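Local coordinates for protein type I modular polyketide synthase (Streptomyces albus subsp. albus, PDB 6IYR) that probably transfers a malonyl-type extender unit from coenzyme A to the acyl carrier protein, as the acyltransferase of module 8 of the salinomycin synthase, at residues S38-S46 against L70-T80; A85-L93 against A114-V122. All coordinates share one frame; numbering follows the deposited sequence.

Interaction 1. Residues S38-S46 against L70-T80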
ATOM      1  N   SER A  38       7.058 -17.411  11.052  1.00 47.46           N
ATOM      2  CA  SER A  38       6.006 -17.228  12.044  1.00 42.28           C
ATOM      3  C   SER A  38       5.575 -18.548  12.684  1.00 47.62           C
ATOM      4  O   SER A  38       5.711 -19.615  12.078  1.00 40.51           O
ATOM      5  CB  SER A  38       4.777 -16.598  11.416  1.00 42.47           C
ATOM      6  OG  SER A  38       3.813 -16.378  12.420  1.00 42.76           O
ATOM      7  N   ALA A  39       5.006 -18.429  13.884  1.00 43.51           N
ATOM      8  CA  ALA A  39       4.353 -19.538  14.610  1.00 50.72           C
ATOM      9  C   ALA A  39       2.947 -19.785  14.103  1.00 45.24           C
ATOM     10  O   ALA A  39       2.397 -20.857  14.315  1.00 49.48           O
ATOM     11  CB  ALA A  39       4.286 -19.209  16.087  1.00 51.52           C
ATOM     12  N   LEU A  40       2.346 -18.750  13.510  1.00 42.77           N
ATOM     13  CA  LEU A  40       1.118 -18.875  12.708  1.00 40.92           C
ATOM     14  C   LEU A  40       1.418 -19.569  11.400  1.00 38.86           C
ATOM     15  O   LEU A  40       2.236 -19.090  10.615  1.00 37.84           O
ATOM     16  CB  LEU A  40       0.571 -17.499  12.378  1.00 41.64           C
ATOM     17  CG  LEU A  40      -0.650 -16.925  13.054  1.00 46.96           C
ATOM     18  CD1 LEU A  40      -1.238 -15.883  12.114  1.00 44.86           C
ATOM     19  CD2 LEU A  40      -1.681 -17.983  13.384  1.00 42.96           C
ATOM     20  N   ILE A  41       0.763 -20.708  11.180  1.00 40.66           N
ATOM     21  CA  ILE A  41       0.984 -21.536  10.008  1.00 37.17           C
ATOM     22  C   ILE A  41      -0.266 -21.594   9.110  1.00 39.15           C
ATOM     23  O   ILE A  41      -1.381 -21.760   9.589  1.00 39.92           O
ATOM     24  CB  ILE A  41       1.397 -22.947  10.447  1.00 38.62           C
ATOM     25  CG1 ILE A  41       2.754 -22.892  11.139  1.00 47.03           C
ATOM     26  CG2 ILE A  41       1.501 -23.887   9.266  1.00 33.28           C
ATOM     27  CD1 ILE A  41       2.966 -24.044  12.098  1.00 51.33           C
ATOM     28  N   PRO A  42      -0.075 -21.441   7.792  1.00 40.56           N
ATOM     29  CA  PRO A  42      -1.203 -21.435   6.882  1.00 40.25           C
ATOM     30  C   PRO A  42      -1.492 -22.835   6.370  1.00 36.44           C
ATOM     31  O   PRO A  42      -0.567 -23.527   5.950  1.00 35.48           O
ATOM     32  CB  PRO A  42      -0.703 -20.556   5.724  1.00 39.29           C
ATOM     33  CG  PRO A  42       0.762 -20.780   5.711  1.00 37.06           C
ATOM     34  CD  PRO A  42       1.143 -20.913   7.155  1.00 40.17           C
ATOM     35  N   TRP A  43      -2.766 -23.230   6.362  1.00 30.96           N
ATOM     36  CA  TRP A  43      -3.159 -24.397   5.610  1.00 39.68           C
ATOM     37  C   TRP A  43      -4.042 -23.900   4.516  1.00 35.84           C
ATOM     38  O   TRP A  43      -5.008 -23.166   4.784  1.00 36.56           O
ATOM     39  CB  TRP A  43      -3.965 -25.375   6.478  1.00 38.48           C
ATOM     40  CG  TRP A  43      -3.188 -26.102   7.534  1.00 43.77           C
ATOM     41  CD1 TRP A  43      -1.878 -25.948   7.860  1.00 42.35           C
ATOM     42  CD2 TRP A  43      -3.720 -27.084   8.448  1.00 41.32           C
ATOM     43  NE1 TRP A  43      -1.547 -26.793   8.924  1.00 44.51           N
ATOM     44  CE2 TRP A  43      -2.677 -27.476   9.305  1.00 41.65           C
ATOM     45  CE3 TRP A  43      -4.976 -27.676   8.600  1.00 43.26           C
ATOM     46  CZ2 TRP A  43      -2.860 -28.426  10.310  1.00 42.69           C
ATOM     47  CZ3 TRP A  43      -5.166 -28.594   9.629  1.00 37.71           C
ATOM     48  CH2 TRP A  43      -4.119 -28.952  10.469  1.00 36.68           C
ATOM     49  N   THR A  44      -3.763 -24.350   3.296  1.00 28.61           N
ATOM     50  CA  THR A  44      -4.511 -23.921   2.145  1.00 35.77           C
ATOM     51  C   THR A  44      -5.376 -25.058   1.633  1.00 38.44           C
ATOM     52  O   THR A  44      -5.012 -26.207   1.701  1.00 40.78           O
ATOM     53  CB  THR A  44      -3.577 -23.421   1.014  1.00 38.65           C
ATOM     54  OG1 THR A  44      -2.701 -24.462   0.600  1.00 42.66           O
ATOM     55  CG2 THR A  44      -2.752 -22.275   1.508  1.00 42.99           C
ATOM     56  N   VAL A  45      -6.561 -24.726   1.178  1.00 37.41           N
ATOM     57  CA  VAL A  45      -7.369 -25.686   0.502  1.00 43.00           C
ATOM     58  C   VAL A  45      -8.056 -25.000  -0.678  1.00 50.71           C
ATOM     59  O   VAL A  45      -8.203 -23.771  -0.681  1.00 43.76           O
ATOM     60  CB  VAL A  45      -8.391 -26.258   1.496  1.00 49.93           C
ATOM     61  CG1 VAL A  45      -9.381 -25.191   1.919  1.00 43.83           C
ATOM     62  CG2 VAL A  45      -9.096 -27.456   0.891  1.00 67.68           C
ATOM     63  N   SER A  46      -8.412 -25.763  -1.712  1.00 41.77           N
ATOM     64  CA  SER A  46      -9.216 -25.215  -2.799  1.00 46.88           C
ATOM     65  C   SER A  46     -10.161 -26.247  -3.392  1.00 49.09           C
ATOM     66  O   SER A  46      -9.929 -27.433  -3.285  1.00 55.95           O
ATOM     67  CB  SER A  46      -8.302 -24.709  -3.896  1.00 41.59           C
ATOM     68  OG  SER A  46      -7.335 -25.682  -4.178  1.00 46.37           O
ATOM     69  N   LEU A  70      -0.439 -33.826  16.043  1.00 46.91           N
ATOM     70  CA  LEU A  70      -0.394 -33.182  14.757  1.00 48.73           C
ATOM     71  C   LEU A  70       0.851 -32.351  14.534  1.00 42.97           C
ATOM     72  O   LEU A  70       1.276 -31.630  15.412  1.00 38.50           O
ATOM     73  CB  LEU A  70      -1.599 -32.262  14.645  1.00 57.27           C
ATOM     74  CG  LEU A  70      -1.858 -31.515  13.345  1.00 64.55           C
ATOM     75  CD1 LEU A  70      -2.705 -32.391  12.448  1.00 61.40           C
ATOM     76  CD2 LEU A  70      -2.580 -30.218  13.644  1.00 62.19           C
ATOM     77  N   ARG A  71       1.431 -32.475  13.349  1.00 42.52           N
ATOM     78  CA  ARG A  71       2.565 -31.629  12.961  1.00 45.02           C
ATOM     79  C   ARG A  71       2.119 -30.589  11.907  1.00 38.83           C
ATOM     80  O   ARG A  71       1.999 -30.903  10.732  1.00 44.95           O
ATOM     81  CB  ARG A  71       3.680 -32.511  12.382  1.00 61.84           C
ATOM     82  CG  ARG A  71       4.144 -33.679  13.264  1.00 65.72           C
ATOM     83  CD  ARG A  71       4.425 -33.284  14.711  1.00 85.18           C
ATOM     84  NE  ARG A  71       4.758 -31.863  14.876  1.00113.21           N
ATOM     85  CZ  ARG A  71       4.662 -31.185  16.022  1.00111.86           C
ATOM     86  NH1 ARG A  71       4.969 -29.893  16.055  1.00 94.88           N
ATOM     87  NH2 ARG A  71       4.262 -31.790  17.137  1.00109.98           N
ATOM     88  N   PRO A  72       1.760 -29.379  12.340  1.00 40.79           N
ATOM     89  CA  PRO A  72       1.053 -28.460  11.410  1.00 44.52           C
ATOM     90  C   PRO A  72       1.879 -27.998  10.183  1.00 37.98           C
ATOM     91  O   PRO A  72       1.343 -27.957   9.069  1.00 43.16           O
ATOM     92  CB  PRO A  72       0.671 -27.266  12.284  1.00 36.64           C
ATOM     93  CG  PRO A  72       1.207 -27.524  13.636  1.00 42.98           C
ATOM     94  CD  PRO A  72       1.960 -28.814  13.675  1.00 38.61           C
ATOM     95  N   ALA A  73       3.193 -27.858  10.360  1.00 41.74           N
ATOM     96  CA  ALA A  73       4.097 -27.634   9.226  1.00 41.02           C
ATOM     97  C   ALA A  73       4.053 -28.769   8.215  1.00 39.71           C
ATOM     98  O   ALA A  73       3.952 -28.531   6.999  1.00 46.16           O
ATOM     99  CB  ALA A  73       5.511 -27.421   9.723  1.00 42.78           C
ATOM    100  N   ASP A  74       3.937 -30.001   8.702  1.00 45.10           N
ATOM    101  CA  ASP A  74       3.840 -31.151   7.800  1.00 41.42           C
ATOM    102  C   ASP A  74       2.536 -31.113   7.025  1.00 42.33           C
ATOM    103  O   ASP A  74       2.474 -31.481   5.855  1.00 47.13           O
ATOM    104  CB  ASP A  74       3.902 -32.475   8.580  1.00 60.37           C
ATOM    105  CG  ASP A  74       5.228 -32.676   9.310  1.00 67.94           C
ATOM    106  OD1 ASP A  74       6.159 -31.893   9.046  1.00 68.68           O
ATOM    107  OD2 ASP A  74       5.321 -33.576  10.186  1.00 67.96           O
ATOM    108  N   VAL A  75       1.455 -30.785   7.721  1.00 41.99           N
ATOM    109  CA  VAL A  75       0.161 -30.692   7.058  1.00 41.89           C
ATOM    110  C   VAL A  75       0.192 -29.618   5.954  1.00 40.99           C
ATOM    111  O   VAL A  75      -0.384 -29.822   4.867  1.00 40.97           O
ATOM    112  CB  VAL A  75      -0.967 -30.370   8.068  1.00 45.29           C
ATOM    113  CG1 VAL A  75      -2.283 -30.115   7.345  1.00 41.55           C
ATOM    114  CG2 VAL A  75      -1.119 -31.515   9.054  1.00 48.47           C
ATOM    115  N   ALA A  76       0.732 -28.439   6.281  1.00 40.13           N
ATOM    116  CA  ALA A  76       0.723 -27.318   5.324  1.00 42.76           C
ATOM    117  C   ALA A  76       1.487 -27.706   4.064  1.00 45.91           C
ATOM    118  O   ALA A  76       0.962 -27.586   2.961  1.00 48.71           O
ATOM    119  CB  ALA A  76       1.345 -26.092   5.930  1.00 39.86           C
ATOM    120  N   ALA A  77       2.687 -28.257   4.261  1.00 47.47           N
ATOM    121  CA  ALA A  77       3.492 -28.833   3.175  1.00 47.02           C
ATOM    122  C   ALA A  77       2.638 -29.727   2.283  1.00 55.72           C
ATOM    123  O   ALA A  77       2.583 -29.571   1.053  1.00 57.91           O
ATOM    124  CB  ALA A  77       4.647 -29.643   3.776  1.00 48.80           C
ATOM    125  N   ALA A  78       1.909 -30.625   2.930  1.00 55.38           N
ATOM    126  CA  ALA A  78       1.160 -31.634   2.232  1.00 44.38           C
ATOM    127  C   ALA A  78       0.037 -31.021   1.435  1.00 49.69           C
ATOM    128  O   ALA A  78      -0.410 -31.591   0.455  1.00 54.68           O
ATOM    129  CB  ALA A  78       0.599 -32.604   3.237  1.00 53.20           C
ATOM    130  N   LEU A  79      -0.496 -29.915   1.919  1.00 46.88           N
ATOM    131  CA  LEU A  79      -1.610 -29.281   1.244  1.00 54.37           C
ATOM    132  C   LEU A  79      -1.187 -28.544  -0.023  1.00 48.65           C
ATOM    133  O   LEU A  79      -1.957 -28.450  -0.957  1.00 58.07           O
ATOM    134  CB  LEU A  79      -2.375 -28.360   2.199  1.00 46.54           C
ATOM    135  CG  LEU A  79      -3.192 -29.010   3.313  1.00 46.92           C
ATOM    136  CD1 LEU A  79      -3.596 -28.012   4.378  1.00 43.96           C
ATOM    137  CD2 LEU A  79      -4.408 -29.725   2.764  1.00 46.72           C
ATOM    138  N   THR A  80       0.039 -28.034  -0.033  1.00 57.19           N
ATOM    139  CA  THR A  80       0.561 -27.276  -1.172  1.00 63.78           C
ATOM    140  C   THR A  80       1.491 -28.044  -2.104  1.00 59.37           C
ATOM    141  O   THR A  80       1.203 -29.175  -2.481  1.00 66.26           O
ATOM    142  CB  THR A  80       1.220 -25.942  -0.750  1.00 72.76           C
ATOM    143  OG1 THR A  80       2.290 -26.190   0.165  1.00 76.82           O
ATOM    144  CG2 THR A  80       0.216 -25.032  -0.106  1.00 80.36           C
TER
HETATM  145  O   HOH W   1      -1.121 -25.369   2.908  1.00 42.26           O
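V75 presses its CG1 methyl against the indole of W43, 3.4 Å from the centroid of the six-membered ring, a CH-pi contact over one face. The methyl reaches the ring because CG1 stands anti to the backbone N of V75 (chi1 173°). L70 closes the far edge of the same ring, its CD2 3.7 Å from W43 CH2, while L79 CD1 lies against W43 CB. A flat, wide residue with one polar atom suits this place: W43 NE1 gives its hydrogen to P72 O at 3.1 Å, from above the carbonyl plane and with a bent N-H...O angle of 142°. P72 O already accepts from A76 N in the first helical turn. Residues 41-46, on an outer strand of a three-stranded antiparallel sheet, run at 32° to helix 72-79; the small side chain of A76 lets the backbones close in, its CB 3.2 Å from P42 O. F100 of helix 97-108 forms a ring stack with W43. Packing is looser at partly exposed I41, whose CD1 meets P72 CB and whose CG2 meets A76 CB, each at 4.0 Å. Where strand and helix do not bond directly, a water joins their backbones, accepting from T44 N and donating to A76 O.

Interaction 2. Residues A85-L93 against A114-V122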
ATOM      1  N   ALA A  85      -3.851 -25.400  -7.360  1.00 69.86           N
ATOM      2  CA  ALA A  85      -5.035 -25.024  -6.615  1.00 57.41           C
ATOM      3  C   ALA A  85      -6.161 -24.541  -7.514  1.00 57.24           C
ATOM      4  O   ALA A  85      -5.935 -23.839  -8.482  1.00 53.97           O
ATOM      5  CB  ALA A  85      -4.689 -23.980  -5.586  1.00 61.18           C
ATOM      6  N   LEU A  86      -7.376 -24.919  -7.151  1.00 46.92           N
ATOM      7  CA  LEU A  86      -8.588 -24.589  -7.886  1.00 53.61           C
ATOM      8  C   LEU A  86      -9.160 -23.191  -7.644  1.00 46.37           C
ATOM      9  O   LEU A  86      -8.654 -22.455  -6.830  1.00 62.26           O
ATOM     10  CB  LEU A  86      -9.633 -25.673  -7.681  1.00 58.25           C
ATOM     11  CG  LEU A  86      -9.207 -26.994  -8.318  1.00 74.13           C
ATOM     12  CD1 LEU A  86      -8.968 -26.799  -9.802  1.00 75.94           C
ATOM     13  CD2 LEU A  86      -7.949 -27.536  -7.674  1.00 69.63           C
ATOM     14  N   GLU A  87     -10.186 -22.832  -8.403  1.00 49.34           N
ATOM     15  CA  GLU A  87     -10.839 -21.528  -8.336  1.00 46.61           C
ATOM     16  C   GLU A  87     -11.439 -21.040  -7.011  1.00 52.49           C
ATOM     17  O   GLU A  87     -11.366 -19.869  -6.713  1.00 44.45           O
ATOM     18  CB  GLU A  87     -11.907 -21.427  -9.415  1.00 55.25           C
ATOM     19  CG  GLU A  87     -11.336 -21.452 -10.815  1.00 79.06           C
ATOM     20  CD  GLU A  87     -12.218 -20.758 -11.836  1.00105.15           C
ATOM     21  OE1 GLU A  87     -13.428 -20.568 -11.558  1.00 93.23           O
ATOM     22  OE2 GLU A  87     -11.691 -20.408 -12.919  1.00119.08           O
ATOM     23  N   SER A  88     -12.071 -21.908  -6.245  1.00 40.29           N
ATOM     24  CA  SER A  88     -12.656 -21.487  -4.994  1.00 41.59           C
ATOM     25  C   SER A  88     -11.721 -21.896  -3.832  1.00 45.97           C
ATOM     26  O   SER A  88     -11.152 -22.997  -3.843  1.00 42.04           O
ATOM     27  CB  SER A  88     -14.069 -22.064  -4.895  1.00 37.00           C
ATOM     28  OG  SER A  88     -14.410 -22.258  -3.550  1.00 55.91           O
ATOM     29  N   ARG A  89     -11.314 -20.920  -3.014  1.00 41.70           N
ATOM     30  CA  ARG A  89     -10.125 -21.112  -2.154  1.00 34.79           C
ATOM     31  C   ARG A  89     -10.327 -20.680  -0.707  1.00 37.20           C
ATOM     32  O   ARG A  89     -11.173 -19.824  -0.402  1.00 38.23           O
ATOM     33  CB  ARG A  89      -8.905 -20.381  -2.710  1.00 43.13           C
ATOM     34  CG  ARG A  89      -8.394 -20.909  -4.035  1.00 37.45           C
ATOM     35  CD  ARG A  89      -7.307 -19.982  -4.584  1.00 38.04           C
ATOM     36  NE  ARG A  89      -6.712 -20.542  -5.779  1.00 38.43           N
ATOM     37  CZ  ARG A  89      -5.571 -20.146  -6.317  1.00 40.65           C
ATOM     38  NH1 ARG A  89      -5.128 -20.736  -7.408  1.00 40.01           N
ATOM     39  NH2 ARG A  89      -4.859 -19.181  -5.776  1.00 35.94           N
ATOM     40  N   GLY A  90      -9.525 -21.271   0.184  1.00 30.92           N
ATOM     41  CA  GLY A  90      -9.648 -21.006   1.607  1.00 32.82           C
ATOM     42  C   GLY A  90      -8.309 -21.200   2.280  1.00 27.24           C
ATOM     43  O   GLY A  90      -7.470 -21.973   1.814  1.00 29.67           O
ATOM     44  N   VAL A  91      -8.058 -20.411   3.321  1.00 29.00           N
ATOM     45  CA  VAL A  91      -6.834 -20.553   4.092  1.00 28.54           C
ATOM     46  C   VAL A  91      -7.215 -20.468   5.552  1.00 31.85           C
ATOM     47  O   VAL A  91      -8.048 -19.633   5.935  1.00 33.36           O
ATOM     48  CB  VAL A  91      -5.823 -19.440   3.790  1.00 34.53           C
ATOM     49  CG1 VAL A  91      -4.538 -19.706   4.539  1.00 33.36           C
ATOM     50  CG2 VAL A  91      -5.551 -19.325   2.303  1.00 30.55           C
ATOM     51  N   VAL A  92      -6.620 -21.325   6.382  1.00 31.18           N
ATOM     52  CA  VAL A  92      -6.731 -21.108   7.823  1.00 31.94           C
ATOM     53  C   VAL A  92      -5.383 -20.927   8.409  1.00 26.36           C
ATOM     54  O   VAL A  92      -4.409 -21.474   7.904  1.00 32.60           O
ATOM     55  CB  VAL A  92      -7.458 -22.261   8.553  1.00 31.41           C
ATOM     56  CG1 VAL A  92      -8.866 -22.413   7.990  1.00 33.46           C
ATOM     57  CG2 VAL A  92      -6.690 -23.554   8.389  1.00 33.62           C
ATOM     58  N   LEU A  93      -5.297 -20.036   9.384  1.00 29.24           N
ATOM     59  CA  LEU A  93      -4.014 -19.719  10.015  1.00 29.02           C
ATOM     60  C   LEU A  93      -4.187 -20.078  11.451  1.00 29.57           C
ATOM     61  O   LEU A  93      -5.086 -19.553  12.088  1.00 30.43           O
ATOM     62  CB  LEU A  93      -3.740 -18.207  10.024  1.00 34.05           C
ATOM     63  CG  LEU A  93      -3.198 -17.420   8.841  1.00 43.26           C
ATOM     64  CD1 LEU A  93      -2.992 -18.291   7.628  1.00 34.80           C
ATOM     65  CD2 LEU A  93      -4.100 -16.232   8.558  1.00 47.15           C
ATOM     66  N   ALA A 114     -11.462 -14.997  12.890  1.00 51.62           N
ATOM     67  CA  ALA A 114     -10.032 -14.730  12.820  1.00 52.04           C
ATOM     68  C   ALA A 114      -9.272 -15.935  12.277  1.00 48.41           C
ATOM     69  O   ALA A 114      -9.680 -17.082  12.480  1.00 42.46           O
ATOM     70  CB  ALA A 114      -9.520 -14.357  14.205  1.00 56.94           C
ATOM     71  N   GLY A 115      -8.262 -15.665  11.462  1.00 41.19           N
ATOM     72  CA  GLY A 115      -7.478 -16.713  10.817  1.00 40.58           C
ATOM     73  C   GLY A 115      -8.231 -17.592   9.838  1.00 31.43           C
ATOM     74  O   GLY A 115      -7.722 -18.612   9.406  1.00 32.52           O
ATOM     75  N   VAL A 116      -9.450 -17.214   9.494  1.00 37.58           N
ATOM     76  CA  VAL A 116     -10.151 -17.836   8.389  1.00 33.38           C
ATOM     77  C   VAL A 116     -10.261 -16.873   7.219  1.00 37.26           C
ATOM     78  O   VAL A 116     -10.912 -15.859   7.326  1.00 36.29           O
ATOM     79  CB  VAL A 116     -11.570 -18.236   8.780  1.00 40.55           C
ATOM     80  CG1 VAL A 116     -12.285 -18.833   7.576  1.00 38.63           C
ATOM     81  CG2 VAL A 116     -11.530 -19.247   9.922  1.00 45.07           C
ATOM     82  N   ILE A 117      -9.727 -17.273   6.071  1.00 35.99           N
ATOM     83  CA  ILE A 117      -9.839 -16.480   4.840  1.00 35.79           C
ATOM     84  C   ILE A 117     -10.412 -17.338   3.719  1.00 29.72           C
ATOM     85  O   ILE A 117      -9.930 -18.431   3.470  1.00 33.90           O
ATOM     86  CB  ILE A 117      -8.454 -15.946   4.406  1.00 37.63           C
ATOM     87  CG1 ILE A 117      -7.786 -15.213   5.581  1.00 33.42           C
ATOM     88  CG2 ILE A 117      -8.593 -14.996   3.230  1.00 36.67           C
ATOM     89  CD1 ILE A 117      -6.944 -16.128   6.443  1.00 36.06           C
ATOM     90  N   GLU A 118     -11.363 -16.792   2.971  1.00 27.21           N
ATOM     91  CA  GLU A 118     -11.997 -17.522   1.867  1.00 32.64           C
ATOM     92  C   GLU A 118     -12.283 -16.546   0.726  1.00 37.63           C
ATOM     93  O   GLU A 118     -12.623 -15.383   0.951  1.00 34.53           O
ATOM     94  CB  GLU A 118     -13.297 -18.184   2.348  1.00 35.17           C
ATOM     95  CG  GLU A 118     -14.366 -18.393   1.287  1.00 53.85           C
ATOM     96  CD  GLU A 118     -15.301 -17.204   1.136  1.00 53.75           C
ATOM     97  OE1 GLU A 118     -16.075 -17.178   0.161  1.00 78.47           O
ATOM     98  OE2 GLU A 118     -15.293 -16.299   1.995  1.00 63.71           O
ATOM     99  N   GLY A 119     -12.140 -17.020  -0.497  1.00 42.32           N
ATOM    100  CA  GLY A 119     -12.492 -16.219  -1.661  1.00 46.78           C
ATOM    101  C   GLY A 119     -12.307 -17.042  -2.913  1.00 44.72           C
ATOM    102  O   GLY A 119     -11.764 -18.147  -2.851  1.00 39.21           O
ATOM    103  N   GLY A 120     -12.673 -16.456  -4.052  1.00 36.25           N
ATOM    104  CA  GLY A 120     -12.498 -17.083  -5.354  1.00 36.95           C
ATOM    105  C   GLY A 120     -11.556 -16.318  -6.265  1.00 37.13           C
ATOM    106  O   GLY A 120     -11.463 -15.102  -6.173  1.00 36.37           O
ATOM    107  N   THR A 121     -10.875 -17.025  -7.165  1.00 33.53           N
ATOM    108  CA  THR A 121      -9.818 -16.400  -7.959  1.00 32.99           C
ATOM    109  C   THR A 121     -10.419 -15.401  -8.955  1.00 35.27           C
ATOM    110  O   THR A 121     -11.608 -15.470  -9.297  1.00 32.36           O
ATOM    111  CB  THR A 121      -9.015 -17.424  -8.747  1.00 37.97           C
ATOM    112  OG1 THR A 121      -9.911 -18.151  -9.574  1.00 39.15           O
ATOM    113  CG2 THR A 121      -8.277 -18.363  -7.819  1.00 39.09           C
ATOM    114  N   VAL A 122      -9.605 -14.431  -9.357  1.00 35.64           N
ATOM    115  CA  VAL A 122     -10.068 -13.331 -10.217  1.00 39.08           C
ATOM    116  C   VAL A 122      -9.168 -13.252 -11.447  1.00 32.29           C
ATOM    117  O   VAL A 122      -7.947 -13.359 -11.331  1.00 37.27           O
ATOM    118  CB  VAL A 122      -9.995 -12.005  -9.445  1.00 44.39           C
ATOM    119  CG1 VAL A 122     -10.096 -10.831 -10.387  1.00 53.42           C
ATOM    120  CG2 VAL A 122     -11.093 -11.976  -8.387  1.00 45.82           C
TER
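An antiparallel strand pair, central strand 88-94 with edge strand 116-120, is one of the two pairings of a three-stranded sheet, consistent with the linker domain that flanks the acyltransferase in modular synthases. V91 and I117 make a hydrogen-bonded pair, V91 N to I117 O at 2.7 Å and I117 N to V91 O at 2.9 Å; R89 and G119 make another. L93 N to G115 O and T121 N to E87 O extend the ladder beyond its bridges. G115 turns into the strand with positive phi (64°), a conformation that favours glycine. Beta-branched V91, V92, V116 and I117 suit extended backbone. I117 CD1 also meets L93 CD2 at 3.5 Å, on the face that helix 431-443 covers. At the other end T121 lays CG2 over one face of the R89 guanidinium, 3.4 Å from R89 NE. The group is steered by R89 NE to L86 O, 2.9 Å and nearly in the guanidinium plane, while R89 NH2 bonds W442 O and the cation also meets the W442 ring. Extended from CG to NE, the chain carries the guanidinium out to these partners. The pairing itself is made by backbone groups and asks little of the side chains, and a methyl over the guanidinium face leaves its N-H edge to the carbonyl oxygens.

Both contacts belong to one three-stranded antiparallel sheet: interaction 1 backs its outer strand 41-47 with a helix, and interaction 2 joins the central strand to the opposite edge. They meet where W43 N lies 2.9 Å from V92 O and V45 O lies 3.0 Å from G90 N, both probable hydrogen bonds. Interaction 1 centres on buried W43 and T44, with no touching residue exposed; interaction 2 runs from buried G90-L93 to exposed E87 and E118. Helix against strand relies on apolar side chains round one aromatic ring, with a single direct hydrogen bond, whereas strand against strand relies on six backbone bonds. F100 of helix 97-108 touches both W43 and V92, while helix 431-443 packs on interaction 2.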